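PDB 3OV5: uncharacterized protein from Xanthomonas axonopodis pv. citri, which serves as a VirB7 component of a type IV secretion system, probably at the outer membrane, and carries an N0 domain like those of outer-membrane transport proteins. Local coordinates for residues A8-M18 with L30-L40. Sequence-based numbering, arbitrary orientation.
Sequences ATPMDGTLKTM and LSYNLPSDYTL
L40 lays its two methyls along D12 to L15, the chain leading into helix 15-24: L40 CD1 reaches D12 O at 3.5 Å and the methyl of A8, while CD2 lies against the T14-L15 peptide and CE of M18. L15, which also touches L59 and Y63 of helix 52-63, brings CD2 in plane to the edge of the Y32 ring, 4.0 Å from CE1. One face of that ring carries K16, whose CB stands 4.0 Å from the centroid in a CH-pi contact; with CG anti to the backbone N (chi1 -173°), CG and CD continue across the same face. Y32 OH donates in the carbonyl plane to a lone pair of S36 O, which tethers the far end of the ring to the loop. Farther out, the backbones of T14 and T39 form a single bridge, with a bond from L15 N to Y38 O (2.8 Å) and a weak one from L40 N to G13 O. At the polar edge D37 OD1 accepts from T14 OG1 at 2.6 Å on the syn side; D37 OD2 accepts from K16 N (2.9 Å) and, from the opposite face, its neighbour Y38 N. T14 OG1 also accepts from T17 N at 3.1 Å, making T14 the N-cap. D37 thus joins this N-cap directly, binding the capping hydroxyl and a first-turn amide, and ties the first helix of this secretin N0-like fold to the loop after strand 29-32.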
# COMPACT_ATOMS: atom_id res chain seq x y z
N ALA A 8 -5.92 -0.71 7.23
CA ALA A 8 -7.14 -0.29 6.57
C ALA A 8 -8.13 0.19 7.62
O ALA A 8 -8.17 -0.32 8.74
CB ALA A 8 -7.76 -1.44 5.77
N THR A 9 -8.92 1.19 7.26
CA THR A 9 -9.92 1.76 8.15
C THR A 9 -11.21 1.90 7.42
O THR A 9 -11.25 1.75 6.21
CB THR A 9 -9.51 3.14 8.65
OG1 THR A 9 -9.57 4.09 7.57
CG2 THR A 9 -8.17 3.10 9.30
N PRO A 10 -12.31 2.19 8.15
CA PRO A 10 -13.60 2.38 7.48
C PRO A 10 -13.58 3.41 6.34
O PRO A 10 -14.32 3.27 5.39
CB PRO A 10 -14.53 2.85 8.62
CG PRO A 10 -13.99 2.16 9.81
CD PRO A 10 -12.49 2.29 9.62
N MET A 11 -12.69 4.39 6.40
CA MET A 11 -12.58 5.43 5.39
C MET A 11 -12.07 4.92 4.04
O MET A 11 -12.29 5.54 2.98
CB MET A 11 -11.60 6.54 5.90
CG MET A 11 -11.42 7.67 5.02
SD MET A 11 -10.42 8.74 5.99
CE MET A 11 -10.03 9.85 4.64
N ASP A 12 -11.31 3.82 4.06
CA ASP A 12 -10.54 3.40 2.91
C ASP A 12 -11.31 2.31 2.18
O ASP A 12 -11.62 1.24 2.72
CB ASP A 12 -9.24 2.77 3.36
CG ASP A 12 -8.44 3.62 4.29
OD1 ASP A 12 -8.05 3.06 5.32
OD2 ASP A 12 -8.20 4.82 3.99
N GLY A 13 -11.62 2.58 0.93
CA GLY A 13 -12.31 1.56 0.09
C GLY A 13 -11.42 0.84 -0.91
O GLY A 13 -11.76 -0.27 -1.35
N THR A 14 -10.32 1.49 -1.32
CA THR A 14 -9.53 0.94 -2.39
C THR A 14 -8.06 0.99 -2.05
O THR A 14 -7.63 1.71 -1.13
CB THR A 14 -9.74 1.70 -3.73
OG1 THR A 14 -9.06 2.96 -3.66
CG2 THR A 14 -11.22 1.94 -4.05
N LEU A 15 -7.28 0.26 -2.84
CA LEU A 15 -5.84 0.22 -2.69
C LEU A 15 -5.24 1.63 -2.81
O LEU A 15 -4.46 2.06 -1.94
CB LEU A 15 -5.25 -0.71 -3.75
CG LEU A 15 -3.74 -0.82 -3.80
CD1 LEU A 15 -3.15 -1.32 -2.49
CD2 LEU A 15 -3.34 -1.73 -4.97
N LYS A 16 -5.55 2.33 -3.90
CA LYS A 16 -4.97 3.64 -4.13
C LYS A 16 -5.40 4.62 -3.04
O LYS A 16 -4.58 5.42 -2.60
CB LYS A 16 -5.35 4.16 -5.52
CG LYS A 16 -4.61 5.46 -5.88
CD LYS A 16 -4.98 5.93 -7.29
CE LYS A 16 -6.42 6.31 -7.40
NZ LYS A 16 -6.75 6.85 -8.77
N THR A 17 -6.68 4.60 -2.68
CA THR A 17 -7.15 5.60 -1.72
C THR A 17 -6.62 5.32 -0.31
O THR A 17 -6.32 6.27 0.44
CB THR A 17 -8.66 5.77 -1.78
OG1 THR A 17 -9.34 4.58 -1.49
CG2 THR A 17 -9.09 6.36 -3.14
N MET A 18 -6.49 4.04 0.07
CA MET A 18 -5.85 3.73 1.34
C MET A 18 -4.43 4.26 1.33
O MET A 18 -3.95 4.88 2.29
CB MET A 18 -5.86 2.23 1.62
CG MET A 18 -5.28 1.91 2.99
SD MET A 18 -5.26 0.16 3.36
CE MET A 18 -3.96 -0.38 2.22
N LEU A 30 2.68 9.38 -3.08
CA LEU A 30 2.25 8.10 -3.64
C LEU A 30 2.49 8.12 -5.15
O LEU A 30 1.98 9.02 -5.84
CB LEU A 30 0.76 7.87 -3.38
CG LEU A 30 0.16 6.64 -4.07
CD1 LEU A 30 0.80 5.36 -3.60
CD2 LEU A 30 -1.35 6.58 -3.83
N SER A 31 3.21 7.13 -5.66
CA SER A 31 3.33 6.89 -7.09
C SER A 31 2.59 5.60 -7.41
O SER A 31 3.05 4.51 -7.08
CB SER A 31 4.79 6.78 -7.49
OG SER A 31 5.43 8.03 -7.29
N TYR A 32 1.40 5.76 -7.97
CA TYR A 32 0.53 4.64 -8.25
C TYR A 32 0.64 4.31 -9.73
O TYR A 32 0.03 4.95 -10.58
CB TYR A 32 -0.92 4.97 -7.84
CG TYR A 32 -1.81 3.76 -7.91
CD1 TYR A 32 -1.86 2.85 -6.85
CD2 TYR A 32 -2.57 3.50 -9.04
CE1 TYR A 32 -2.64 1.69 -6.92
CE2 TYR A 32 -3.37 2.34 -9.12
CZ TYR A 32 -3.38 1.43 -8.07
OH TYR A 32 -4.11 0.28 -8.13
N ASN A 33 1.47 3.32 -10.05
CA ASN A 33 1.88 3.05 -11.43
C ASN A 33 1.17 1.83 -12.03
O ASN A 33 1.78 1.02 -12.74
CB ASN A 33 3.40 2.89 -11.51
CG ASN A 33 4.16 4.15 -11.20
OD1 ASN A 33 3.60 5.19 -10.88
ND2 ASN A 33 5.48 4.04 -11.30
N LEU A 34 -0.13 1.72 -11.76
CA LEU A 34 -0.98 0.69 -12.33
C LEU A 34 -2.10 1.35 -13.11
O LEU A 34 -2.50 2.48 -12.82
CB LEU A 34 -1.58 -0.18 -11.23
CG LEU A 34 -0.58 -0.89 -10.30
CD1 LEU A 34 -1.34 -1.64 -9.22
CD2 LEU A 34 0.30 -1.87 -11.09
N PRO A 35 -2.67 0.63 -14.10
CA PRO A 35 -3.69 1.26 -14.94
C PRO A 35 -5.03 1.47 -14.24
O PRO A 35 -5.80 2.34 -14.65
CB PRO A 35 -3.87 0.27 -16.08
CG PRO A 35 -3.39 -1.04 -15.53
CD PRO A 35 -2.28 -0.70 -14.62
N SER A 36 -5.31 0.66 -13.21
CA SER A 36 -6.58 0.70 -12.49
C SER A 36 -6.31 0.69 -11.00
O SER A 36 -5.34 0.08 -10.56
CB SER A 36 -7.41 -0.53 -12.83
OG SER A 36 -8.70 -0.50 -12.28
N ASP A 37 -7.23 1.27 -10.25
CA ASP A 37 -7.32 1.03 -8.82
C ASP A 37 -7.96 -0.36 -8.62
O ASP A 37 -8.50 -0.97 -9.56
CB ASP A 37 -8.14 2.17 -8.20
CG ASP A 37 -7.96 2.32 -6.71
OD1 ASP A 37 -8.59 3.29 -6.19
OD2 ASP A 37 -7.23 1.54 -6.07
N TYR A 38 -7.90 -0.83 -7.39
CA TYR A 38 -8.45 -2.13 -6.98
C TYR A 38 -9.11 -1.97 -5.65
O TYR A 38 -8.64 -1.22 -4.78
CB TYR A 38 -7.35 -3.19 -6.83
CG TYR A 38 -6.78 -3.56 -8.15
CD1 TYR A 38 -7.54 -4.33 -9.05
CD2 TYR A 38 -5.54 -3.12 -8.55
CE1 TYR A 38 -7.09 -4.62 -10.29
CE2 TYR A 38 -5.07 -3.45 -9.81
CZ TYR A 38 -5.86 -4.19 -10.67
OH TYR A 38 -5.41 -4.52 -11.91
N THR A 39 -10.20 -2.70 -5.43
CA THR A 39 -10.78 -2.73 -4.12
C THR A 39 -9.78 -3.35 -3.14
O THR A 39 -8.91 -4.14 -3.52
CB THR A 39 -12.11 -3.43 -4.11
OG1 THR A 39 -12.83 -3.00 -2.96
CG2 THR A 39 -11.96 -4.88 -4.05
N LEU A 40 -9.93 -3.02 -1.86
CA LEU A 40 -9.23 -3.72 -0.82
C LEU A 40 -9.82 -5.12 -0.67
O LEU A 40 -11.04 -5.26 -0.51
CB LEU A 40 -9.35 -2.97 0.52
CG LEU A 40 -8.73 -1.57 0.49
CD1 LEU A 40 -8.99 -0.81 1.79
CD2 LEU A 40 -7.25 -1.62 0.23